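Local coordinates for NADH dehydrogenase (PDB 4R81), which probably catalyses the oxidation of NADH or NADPH by quinones, using bound flavin mononucleotide as its cofactor, at residues Ile79-Leu91 / Ile125-Gly137. Numbering follows the deposited sequence.
With FMN (flavin mononucleotide), chain E.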
loop_
_atom_site.group_PDB
_atom_site.type_symbol
_atom_site.label_atom_id
_atom_site.label_comp_id
_atom_site.label_asym_id
_atom_site.label_seq_id
_atom_site.Cartn_x
_atom_site.Cartn_y
_atom_site.Cartn_z
ATOM N N ILE A 79 -6.914 -11.848 16.502
ATOM C CA ILE A 79 -6.957 -12.808 15.399
ATOM C C ILE A 79 -7.141 -14.233 15.932
ATOM O O ILE A 79 -7.886 -15.041 15.354
ATOM C CB ILE A 79 -5.681 -12.704 14.535
ATOM C CG1 ILE A 79 -5.573 -11.297 13.940
ATOM C CG2 ILE A 79 -5.671 -13.767 13.442
ATOM C CD1 ILE A 79 -4.231 -10.989 13.285
ATOM N N GLY A 80 -6.476 -14.535 17.044
ATOM C CA GLY A 80 -6.562 -15.857 17.639
ATOM C C GLY A 80 -7.965 -16.258 18.054
ATOM O O GLY A 80 -8.305 -17.442 18.029
ATOM N N ARG A 81 -8.779 -15.275 18.438
ATOM C CA ARG A 81 -10.153 -15.538 18.870
ATOM C C ARG A 81 -11.078 -15.759 17.677
ATOM O O ARG A 81 -12.205 -16.226 17.835
ATOM C CB ARG A 81 -10.692 -14.387 19.731
ATOM C CG ARG A 81 -9.925 -14.177 21.033
ATOM C CD ARG A 81 -10.702 -13.320 22.031
ATOM N NE ARG A 81 -10.769 -11.908 21.655
ATOM C CZ ARG A 81 -9.888 -10.988 22.041
ATOM N NH1 ARG A 81 -8.858 -11.329 22.801
ATOM N NH2 ARG A 81 -10.033 -9.725 21.661
ATOM N N ALA A 82 -10.584 -15.445 16.484
ATOM C CA ALA A 82 -11.421 -15.421 15.291
ATOM C C ALA A 82 -11.331 -16.675 14.427
ATOM O O ALA A 82 -10.310 -17.369 14.404
ATOM C CB ALA A 82 -11.110 -14.188 14.457
ATOM N N ASP A 83 -12.420 -16.948 13.713
ATOM C CA ASP A 83 -12.451 -17.995 12.705
ATOM C C ASP A 83 -12.288 -17.353 11.331
ATOM O O ASP A 83 -11.935 -18.018 10.353
ATOM C CB ASP A 83 -13.780 -18.759 12.772
ATOM C CG ASP A 83 -14.082 -19.291 14.167
ATOM O OD1 ASP A 83 -13.410 -20.254 14.599
ATOM O OD2 ASP A 83 -14.993 -18.750 14.832
ATOM N N ALA A 84 -12.536 -16.047 11.269
ATOM C CA ALA A 84 -12.514 -15.318 10.007
ATOM C C ALA A 84 -11.968 -13.913 10.222
ATOM O O ALA A 84 -12.054 -13.378 11.321
ATOM C CB ALA A 84 -13.925 -15.255 9.418
ATOM N N LEU A 85 -11.396 -13.330 9.173
ATOM C CA LEU A 85 -10.984 -11.934 9.201
ATOM C C LEU A 85 -11.768 -11.179 8.146
ATOM O O LEU A 85 -12.223 -11.754 7.152
ATOM C CB LEU A 85 -9.481 -11.789 8.917
ATOM C CG LEU A 85 -8.494 -12.425 9.901
ATOM C CD1 LEU A 85 -7.051 -12.290 9.403
ATOM C CD2 LEU A 85 -8.639 -11.832 11.301
ATOM N N ALA A 86 -11.933 -9.886 8.357
ATOM C CA ALA A 86 -12.488 -9.040 7.317
ATOM C C ALA A 86 -11.694 -7.750 7.258
ATOM O O ALA A 86 -11.153 -7.299 8.268
ATOM C CB ALA A 86 -13.966 -8.778 7.564
ATOM N N PHE A 87 -11.604 -7.181 6.063
ATOM C CA PHE A 87 -10.877 -5.941 5.842
ATOM C C PHE A 87 -11.793 -4.999 5.085
ATOM O O PHE A 87 -12.254 -5.315 3.986
ATOM C CB PHE A 87 -9.586 -6.206 5.060
ATOM C CG PHE A 87 -8.627 -7.100 5.788
ATOM C CD1 PHE A 87 -8.766 -8.485 5.736
ATOM C CD2 PHE A 87 -7.606 -6.559 6.561
ATOM C CE1 PHE A 87 -7.885 -9.319 6.429
ATOM C CE2 PHE A 87 -6.720 -7.385 7.255
ATOM C CZ PHE A 87 -6.863 -8.766 7.190
ATOM N N ILE A 88 -12.075 -3.852 5.691
ATOM C CA ILE A 88 -13.011 -2.889 5.133
ATOM C C ILE A 88 -12.320 -1.539 5.037
ATOM O O ILE A 88 -11.882 -0.978 6.045
ATOM C CB ILE A 88 -14.283 -2.783 6.006
ATOM C CG1 ILE A 88 -14.991 -4.147 6.051
ATOM C CG2 ILE A 88 -15.216 -1.682 5.471
ATOM C CD1 ILE A 88 -16.234 -4.173 6.928
ATOM N N TYR A 89 -12.193 -1.031 3.815
ATOM C CA TYR A 89 -11.408 0.173 3.559
ATOM C C TYR A 89 -11.753 0.767 2.200
ATOM O O TYR A 89 -12.278 0.071 1.324
ATOM C CB TYR A 89 -9.906 -0.148 3.627
ATOM C CG TYR A 89 -9.456 -1.189 2.617
ATOM C CD1 TYR A 89 -9.508 -2.541 2.926
ATOM C CD2 TYR A 89 -8.992 -0.822 1.361
ATOM C CE1 TYR A 89 -9.114 -3.505 2.019
ATOM C CE2 TYR A 89 -8.594 -1.786 0.435
ATOM C CZ TYR A 89 -8.656 -3.128 0.776
ATOM O OH TYR A 89 -8.268 -4.097 -0.123
ATOM N N PRO A 90 -11.474 2.062 2.020
ATOM C CA PRO A 90 -11.565 2.676 0.694
ATOM C C PRO A 90 -10.296 2.455 -0.127
ATOM O O PRO A 90 -9.183 2.416 0.421
ATOM C CB PRO A 90 -11.698 4.163 1.020
ATOM C CG PRO A 90 -10.903 4.325 2.280
ATOM C CD PRO A 90 -11.133 3.047 3.064
ATOM N N LEU A 91 -10.464 2.331 -1.436
ATOM C CA LEU A 91 -9.345 2.187 -2.354
ATOM C C LEU A 91 -8.670 3.533 -2.526
ATOM O O LEU A 91 -9.288 4.466 -3.028
ATOM C CB LEU A 91 -9.847 1.703 -3.712
ATOM C CG LEU A 91 -8.731 1.253 -4.651
ATOM C CD1 LEU A 91 -7.925 0.168 -3.953
ATOM C CD2 LEU A 91 -9.278 0.765 -5.986
ATOM N N ILE A 125 -0.983 -18.662 11.629
ATOM C CA ILE A 125 -2.321 -18.107 11.453
ATOM C C ILE A 125 -3.340 -19.211 11.166
ATOM O O ILE A 125 -3.154 -20.024 10.261
ATOM C CB ILE A 125 -2.338 -17.030 10.345
ATOM C CG1 ILE A 125 -1.412 -15.875 10.732
ATOM C CG2 ILE A 125 -3.753 -16.532 10.092
ATOM C CD1 ILE A 125 -1.288 -14.796 9.671
ATOM N N ASP A 126 -4.404 -19.242 11.962
ATOM C CA ASP A 126 -5.443 -20.253 11.827
ATOM C C ASP A 126 -6.784 -19.588 11.525
ATOM O O ASP A 126 -7.596 -19.355 12.420
ATOM C CB ASP A 126 -5.524 -21.089 13.103
ATOM C CG ASP A 126 -6.518 -22.217 12.995
ATOM O OD1 ASP A 126 -6.802 -22.652 11.859
ATOM O OD2 ASP A 126 -7.015 -22.668 14.046
ATOM N N ILE A 127 -7.007 -19.290 10.250
ATOM C CA ILE A 127 -8.170 -18.522 9.822
ATOM C C ILE A 127 -8.803 -19.187 8.610
ATOM O O ILE A 127 -8.136 -19.394 7.587
ATOM C CB ILE A 127 -7.777 -17.073 9.449
ATOM C CG1 ILE A 127 -7.334 -16.284 10.690
ATOM C CG2 ILE A 127 -8.935 -16.360 8.745
ATOM C CD1 ILE A 127 -8.457 -16.001 11.701
ATOM N N GLU A 128 -10.087 -19.515 8.726
ATOM C CA GLU A 128 -10.787 -20.262 7.684
ATOM C C GLU A 128 -11.117 -19.399 6.465
ATOM O O GLU A 128 -11.050 -19.875 5.324
ATOM C CB GLU A 128 -12.066 -20.889 8.253
ATOM C CG GLU A 128 -12.654 -22.007 7.402
ATOM C CD GLU A 128 -11.771 -23.257 7.354
ATOM O OE1 GLU A 128 -11.024 -23.521 8.328
ATOM O OE2 GLU A 128 -11.824 -23.982 6.336
ATOM N N LYS A 129 -11.442 -18.130 6.707
ATOM C CA LYS A 129 -11.887 -17.239 5.637
ATOM C C LYS A 129 -11.553 -15.778 5.906
ATOM O O LYS A 129 -11.679 -15.302 7.029
ATOM C CB LYS A 129 -13.400 -17.367 5.438
ATOM C CG LYS A 129 -13.946 -16.594 4.247
ATOM C CD LYS A 129 -15.384 -16.985 3.976
ATOM C CE LYS A 129 -15.836 -16.592 2.574
ATOM N NZ LYS A 129 -17.310 -16.804 2.411
ATOM N N ALA A 130 -11.141 -15.071 4.862
ATOM C CA ALA A 130 -11.003 -13.628 4.929
ATOM C C ALA A 130 -11.876 -12.999 3.854
ATOM O O ALA A 130 -11.904 -13.469 2.711
ATOM C CB ALA A 130 -9.558 -13.213 4.744
ATOM N N VAL A 131 -12.586 -11.940 4.233
ATOM C CA VAL A 131 -13.433 -11.184 3.322
ATOM C C VAL A 131 -12.894 -9.758 3.187
ATOM O O VAL A 131 -12.668 -9.070 4.187
ATOM C CB VAL A 131 -14.875 -11.106 3.853
ATOM C CG1 VAL A 131 -15.758 -10.322 2.892
ATOM C CG2 VAL A 131 -15.438 -12.504 4.080
ATOM N N VAL A 132 -12.682 -9.306 1.955
ATOM C CA VAL A 132 -12.236 -7.939 1.722
ATOM C C VAL A 132 -13.372 -7.153 1.086
ATOM O O VAL A 132 -13.894 -7.538 0.043
ATOM C CB VAL A 132 -11.006 -7.897 0.788
ATOM C CG1 VAL A 132 -10.608 -6.448 0.486
ATOM C CG2 VAL A 132 -9.850 -8.646 1.418
ATOM N N LEU A 133 -13.758 -6.058 1.727
ATOM C CA LEU A 133 -14.798 -5.179 1.202
ATOM C C LEU A 133 -14.147 -3.835 0.910
ATOM O O LEU A 133 -13.888 -3.030 1.816
ATOM C CB LEU A 133 -15.958 -5.027 2.194
ATOM C CG LEU A 133 -16.690 -6.295 2.642
ATOM C CD1 LEU A 133 -17.837 -5.979 3.605
ATOM C CD2 LEU A 133 -17.215 -7.078 1.449
ATOM N N CYS A 134 -13.850 -3.614 -0.366
ATOM C CA CYS A 134 -13.098 -2.445 -0.790
ATOM C C CYS A 134 -13.979 -1.491 -1.584
ATOM O O CYS A 134 -14.489 -1.832 -2.656
ATOM C CB CYS A 134 -11.912 -2.899 -1.642
ATOM S SG CYS A 134 -10.965 -1.573 -2.365
ATOM N N SER A 135 -14.173 -0.292 -1.057
ATOM C CA SER A 135 -14.979 0.717 -1.738
ATOM C C SER A 135 -14.095 1.503 -2.696
ATOM O O SER A 135 -12.998 1.906 -2.336
ATOM C CB SER A 135 -15.620 1.659 -0.718
ATOM O OG SER A 135 -16.245 2.753 -1.364
ATOM N N ALA A 136 -14.562 1.716 -3.924
ATOM C CA ALA A 136 -13.738 2.405 -4.917
ATOM C C ALA A 136 -14.540 3.437 -5.686
ATOM O O ALA A 136 -15.739 3.265 -5.893
ATOM C CB ALA A 136 -13.124 1.402 -5.882
ATOM N N GLY A 137 -13.874 4.509 -6.095
ATOM C CA GLY A 137 -14.488 5.493 -6.964
ATOM C C GLY A 137 -14.769 4.921 -8.342
ATOM O O GLY A 137 -15.858 5.094 -8.895
HETATM N N1 FMN E . -10.866 5.349 -6.284
HETATM C C2 FMN E . -10.396 4.426 -7.198
HETATM O O2 FMN E . -11.188 3.795 -7.886
HETATM N N3 FMN E . -9.041 4.203 -7.339
HETATM C C4 FMN E . -8.140 4.903 -6.565
HETATM O O4 FMN E . -6.940 4.681 -6.700
HETATM C C4A FMN E . -8.598 5.840 -5.641
HETATM N N5 FMN E . -7.717 6.566 -4.866
HETATM C C5A FMN E . -8.192 7.477 -3.944
HETATM C C6 FMN E . -7.296 8.194 -3.151
HETATM C C7 FMN E . -7.761 9.123 -2.224
HETATM C C7M FMN E . -6.798 9.880 -1.357
HETATM C C8 FMN E . -9.133 9.337 -2.086
HETATM C C8M FMN E . -9.651 10.342 -1.093
HETATM C C9 FMN E . -10.021 8.625 -2.888
HETATM C C9A FMN E . -9.560 7.692 -3.815
HETATM N N10 FMN E . -10.441 6.978 -4.611
HETATM C C10 FMN E . -9.967 6.054 -5.511
HETATM C "C1'" FMN E . -11.918 7.159 -4.473
HETATM C "C2'" FMN E . -12.295 6.394 -3.195
HETATM O "O2'" FMN E . -12.123 4.997 -3.334
HETATM C "C3'" FMN E . -13.692 6.768 -2.730
HETATM O "O3'" FMN E . -13.609 8.095 -2.235
HETATM C "C4'" FMN E . -14.166 5.837 -1.621
HETATM O "O4'" FMN E . -14.383 4.525 -2.095
HETATM C "C5'" FMN E . -15.447 6.338 -0.974
HETATM O "O5'" FMN E . -15.620 5.586 0.203
HETATM P P FMN E . -15.499 6.335 1.617
HETATM O O1P FMN E . -16.660 7.307 1.714
HETATM O O2P FMN E . -15.582 5.324 2.734
HETATM O O3P FMN E . -14.200 7.102 1.648
HETATM O O HOH W 1 -7.360 -17.749 14.797
#
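Ile127 packs against Ile79, Ala82 and Leu85, where helix 70-80 leads into strand 84-90. Ile127 CD1 lies 3.6 Å from Ala82 O, and the Ile127 side chain crosses those of Ile79 and Leu85 at about a right angle. CG1 beside the backbone N (chi1 -68°) puts this branch against Ile79 and Leu85. Glu128 N hydrogen-bonds Asp83 O and starts the pairing. From Lys129 the chain runs parallel to strand 84-90, and the axes of the two strand segments approach to 4.6 Å. Lys129 O accepts from Leu85 N, and Val131 both donates to Leu85 O and accepts from Phe87 N. Val132 sends CG1 to the phenol end of Tyr89, 3.4 Å from OH and 3.6 Å from CE1. Leu133 N donates to Phe87 O, and Leu133 O accepts from Tyr89 N, while the Leu133 side chain lies alongside Ile88, pointing the same way. Cys134 SG sits obliquely to the Tyr89 ring, 4.5 Å from its centroid, and also touches Leu91 CB. An alanine in place of Tyr89 would probably open a gap beside Val132 CG1 and leave the Cys134 sulfur without its aromatic neighbour. Ser135 N donates to Tyr89 O, and Ser135 O takes Leu91 N at 2.7 Å. These strand ends form part of the FMN site, at the carboxyl edge of the parallel sheet as in flavodoxins. Ser135 OG pairs with FMN O4' (2.7 Å), Leu91 O accepts from O2', and Gly137 N donates to N1 (3.1 Å). The two strands are central in the sheet, flanked by strands 5-10 and 169-174. Helix 18-32 packs on the face of Ala86 and Leu133, and helix 148-162 on that of Phe87 and Tyr89.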